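Local coordinates for protein alginate lyase, family PL7 (Zobellia galactanivorans, PDB 4BE3) that probably cleaves alginate, a polyuronate, by exolytic beta-elimination, as a family PL7 lyase with a concanavalin-like fold, at residues A157-D162 with K208-T213. Residues are numbered along the deposited sequence; the frame is centred on the assembly and turned at random.
Sequences AVWGYD and KTIKFT
The indole of Trp159 makes the polar link, its NE1 donating a hydrogen bond to Lys208 O (2.9 Å, N-H...O angle 155°). The acceptor lies almost exactly in the indole plane, and the donor lies in the plane of the carbonyl, a well-aligned bond that helps hold the ring edge-on to Lys208 O.

Apolar contacts lie beside this bond. Val158 CG1 sits over the centre of one face of the Trp159 ring, 3.6 Å above its plane, and also meets Ile210 CG1 at 3.8 Å. With CG1 anti to the backbone N (chi1 -179°), Val158 turns its other methyl, CG2, to Phe212, 4.0 Å from CE2. Ile210 CG1 in turn approaches Trp159 NE1 obliquely at 3.6 Å. The Phe212 ring also meets Trp138 edge-to-face. Besides these contacts, Phe212 CZ lies 3.5 Å from the carbonyl oxygen Ala157 O.

Val158 and Trp159 form a classic beta bulge opposite Val136 on strand 133-141, consistent with the two consecutive side chains joining one cluster. Strand 210-215 is an outermost strand of the seven-stranded sheet within this chain, and the cluster packs it against the end of strand 153-157 in the other sheet of the beta-sandwich. Locally, the edge strand is joined to that sheet mainly by apolar packing, with one directional indole-to-carbonyl bond tying its Lys208 end.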
ATOM      1  N   ALA A 157      21.877  19.264  -2.654  1.00 18.01           N
ATOM      2  CA  ALA A 157      21.216  20.463  -3.095  1.00 18.23           C
ATOM      3  C   ALA A 157      20.298  20.338  -4.302  1.00 17.66           C
ATOM      4  O   ALA A 157      20.604  19.488  -5.223  1.00 18.80           O
ATOM      5  CB  ALA A 157      22.281  21.504  -3.455  1.00 21.01           C
ATOM      6  N   VAL A 158      19.150  21.008  -4.250  1.00 17.74           N
ATOM      7  CA  VAL A 158      18.304  21.075  -5.455  1.00 18.01           C
ATOM      8  C   VAL A 158      18.538  22.432  -6.134  1.00 20.70           C
ATOM      9  O   VAL A 158      19.098  22.488  -7.315  1.00 22.09           O
ATOM     10  CB  VAL A 158      16.750  20.940  -5.065  1.00 18.16           C
ATOM     11  CG1 VAL A 158      15.944  21.005  -6.367  1.00 19.12           C
ATOM     12  CG2 VAL A 158      16.664  19.543  -4.400  1.00 18.59           C
ATOM     13  N   TRP A 159      18.122  23.519  -5.499  1.00 18.63           N
ATOM     14  CA  TRP A 159      18.405  24.921  -6.029  1.00 19.55           C
ATOM     15  C   TRP A 159      19.066  25.578  -4.832  1.00 21.90           C
ATOM     16  O   TRP A 159      18.545  25.570  -3.699  1.00 21.39           O
ATOM     17  CB  TRP A 159      17.120  25.669  -6.262  1.00 21.28           C
ATOM     18  CG  TRP A 159      16.327  24.951  -7.369  1.00 21.90           C
ATOM     19  CD1 TRP A 159      16.683  24.773  -8.699  1.00 25.30           C
ATOM     20  CD2 TRP A 159      15.013  24.434  -7.214  1.00 21.13           C
ATOM     21  NE1 TRP A 159      15.639  24.112  -9.403  1.00 23.34           N
ATOM     22  CE2 TRP A 159      14.591  23.906  -8.523  1.00 23.54           C
ATOM     23  CE3 TRP A 159      14.141  24.338  -6.083  1.00 19.29           C
ATOM     24  CZ2 TRP A 159      13.377  23.258  -8.708  1.00 21.99           C
ATOM     25  CZ3 TRP A 159      12.852  23.704  -6.303  1.00 20.75           C
ATOM     26  CH2 TRP A 159      12.496  23.168  -7.606  1.00 20.95           C
ATOM     27  N   GLY A 160      20.311  26.071  -5.026  1.00 22.50           N
ATOM     28  CA  GLY A 160      20.910  26.750  -3.883  1.00 20.78           C
ATOM     29  C   GLY A 160      21.924  25.840  -3.206  1.00 18.73           C
ATOM     30  O   GLY A 160      22.560  24.974  -3.869  1.00 22.07           O
ATOM     31  N   TYR A 161      21.959  25.948  -1.894  1.00 17.48           N
ATOM     32  CA  TYR A 161      22.945  25.209  -1.130  1.00 16.55           C
ATOM     33  C   TYR A 161      22.340  23.905  -0.549  1.00 19.69           C
ATOM     34  O   TYR A 161      21.117  23.714  -0.537  1.00 20.57           O
ATOM     35  CB  TYR A 161      23.277  25.987   0.121  1.00 15.84           C
ATOM     36  CG  TYR A 161      23.952  27.346  -0.225  1.00 19.84           C
ATOM     37  CD1 TYR A 161      24.906  27.425  -1.261  1.00 21.56           C
ATOM     38  CD2 TYR A 161      23.576  28.467   0.494  1.00 20.82           C
ATOM     39  CE1 TYR A 161      25.532  28.713  -1.591  1.00 22.21           C
ATOM     40  CE2 TYR A 161      24.249  29.716   0.240  1.00 21.45           C
ATOM     41  CZ  TYR A 161      25.221  29.736  -0.779  1.00 21.27           C
ATOM     42  OH  TYR A 161      25.872  30.978  -1.070  1.00 25.57           O
ATOM     43  N   ASP A 162      23.178  23.007  -0.138  1.00 18.09           N
ATOM     44  CA  ASP A 162      22.668  21.875   0.719  1.00 17.96           C
ATOM     45  C   ASP A 162      22.816  22.283   2.239  1.00 18.21           C
ATOM     46  O   ASP A 162      23.186  23.438   2.530  1.00 19.01           O
ATOM     47  CB  ASP A 162      23.372  20.535   0.404  1.00 17.24           C
ATOM     48  CG  ASP A 162      24.836  20.575   0.691  1.00 21.36           C
ATOM     49  OD1 ASP A 162      25.297  21.108   1.740  1.00 22.93           O
ATOM     50  OD2 ASP A 162      25.564  20.062  -0.181  1.00 22.68           O
ATOM     51  N   LYS A 208      15.660  25.327 -13.308  1.00 26.07           N
ATOM     52  CA  LYS A 208      15.855  24.036 -13.947  1.00 27.47           C
ATOM     53  C   LYS A 208      15.086  22.955 -13.184  1.00 24.05           C
ATOM     54  O   LYS A 208      14.975  22.979 -11.973  1.00 25.87           O
ATOM     55  CB  LYS A 208      17.301  23.565 -13.844  1.00 31.01           C
ATOM     56  CG  LYS A 208      18.341  24.448 -14.570  1.00 47.60           C
ATOM     57  CD  LYS A 208      18.146  24.568 -16.083  1.00 66.05           C
ATOM     58  CE  LYS A 208      19.228  25.471 -16.715  1.00 67.99           C
ATOM     59  NZ  LYS A 208      19.415  25.061 -18.130  1.00 73.16           N
ATOM     60  N   THR A 209      14.504  22.033 -13.923  1.00 24.80           N
ATOM     61  CA  THR A 209      13.863  20.846 -13.227  1.00 24.22           C
ATOM     62  C   THR A 209      14.986  19.902 -12.891  1.00 24.59           C
ATOM     63  O   THR A 209      15.856  19.562 -13.753  1.00 25.44           O
ATOM     64  CB  THR A 209      12.928  20.174 -14.256  1.00 24.61           C
ATOM     65  OG1 THR A 209      11.810  21.027 -14.439  1.00 28.25           O
ATOM     66  CG2 THR A 209      12.425  18.849 -13.686  1.00 24.90           C
ATOM     67  N   ILE A 210      15.020  19.417 -11.683  1.00 22.39           N
ATOM     68  CA  ILE A 210      16.152  18.658 -11.235  1.00 23.48           C
ATOM     69  C   ILE A 210      15.666  17.278 -10.776  1.00 23.22           C
ATOM     70  O   ILE A 210      14.638  17.236 -10.053  1.00 22.90           O
ATOM     71  CB  ILE A 210      16.733  19.252  -9.958  1.00 24.38           C
ATOM     72  CG1 ILE A 210      16.989  20.797 -10.029  1.00 30.24           C
ATOM     73  CG2 ILE A 210      18.053  18.531  -9.625  1.00 26.13           C
ATOM     74  CD1 ILE A 210      17.992  21.105 -11.036  1.00 30.58           C
ATOM     75  N   LYS A 211      16.319  16.222 -11.210  1.00 23.11           N
ATOM     76  CA  LYS A 211      15.831  14.847 -10.867  1.00 22.18           C
ATOM     77  C   LYS A 211      16.896  14.094 -10.129  1.00 22.67           C
ATOM     78  O   LYS A 211      18.138  14.319 -10.424  1.00 22.58           O
ATOM     79  CB  LYS A 211      15.577  14.116 -12.202  1.00 23.90           C
ATOM     80  CG  LYS A 211      14.269  14.652 -12.888  1.00 27.00           C
ATOM     81  CD  LYS A 211      13.947  13.791 -14.125  1.00 32.04           C
ATOM     82  CE  LYS A 211      12.791  14.573 -14.802  1.00 38.79           C
ATOM     83  NZ  LYS A 211      12.247  13.934 -16.030  1.00 44.88           N
ATOM     84  N   PHE A 212      16.536  13.116  -9.286  1.00 21.07           N
ATOM     85  CA  PHE A 212      17.541  12.310  -8.583  1.00 20.72           C
ATOM     86  C   PHE A 212      16.997  10.848  -8.558  1.00 22.15           C
ATOM     87  O   PHE A 212      15.774  10.671  -8.501  1.00 22.55           O
ATOM     88  CB  PHE A 212      17.693  12.697  -7.104  1.00 20.43           C
ATOM     89  CG  PHE A 212      18.173  14.132  -6.953  1.00 22.74           C
ATOM     90  CD1 PHE A 212      19.533  14.409  -6.974  1.00 22.54           C
ATOM     91  CD2 PHE A 212      17.262  15.157  -6.906  1.00 21.26           C
ATOM     92  CE1 PHE A 212      19.974  15.775  -6.886  1.00 23.42           C
ATOM     93  CE2 PHE A 212      17.689  16.552  -6.830  1.00 21.41           C
ATOM     94  CZ  PHE A 212      19.096  16.790  -6.794  1.00 22.01           C
ATOM     95  N   THR A 213      17.893   9.903  -8.403  1.00 21.68           N
ATOM     96  CA  THR A 213      17.476   8.453  -8.239  1.00 21.77           C
ATOM     97  C   THR A 213      18.180   7.962  -7.054  1.00 24.05           C
ATOM     98  O   THR A 213      19.451   8.082  -6.949  1.00 26.03           O
ATOM     99  CB  THR A 213      17.856   7.634  -9.465  1.00 25.83           C
ATOM    100  OG1 THR A 213      17.190   8.176 -10.580  1.00 26.17           O
ATOM    101  CG2 THR A 213      17.512   6.131  -9.285  1.00 26.08           C
TER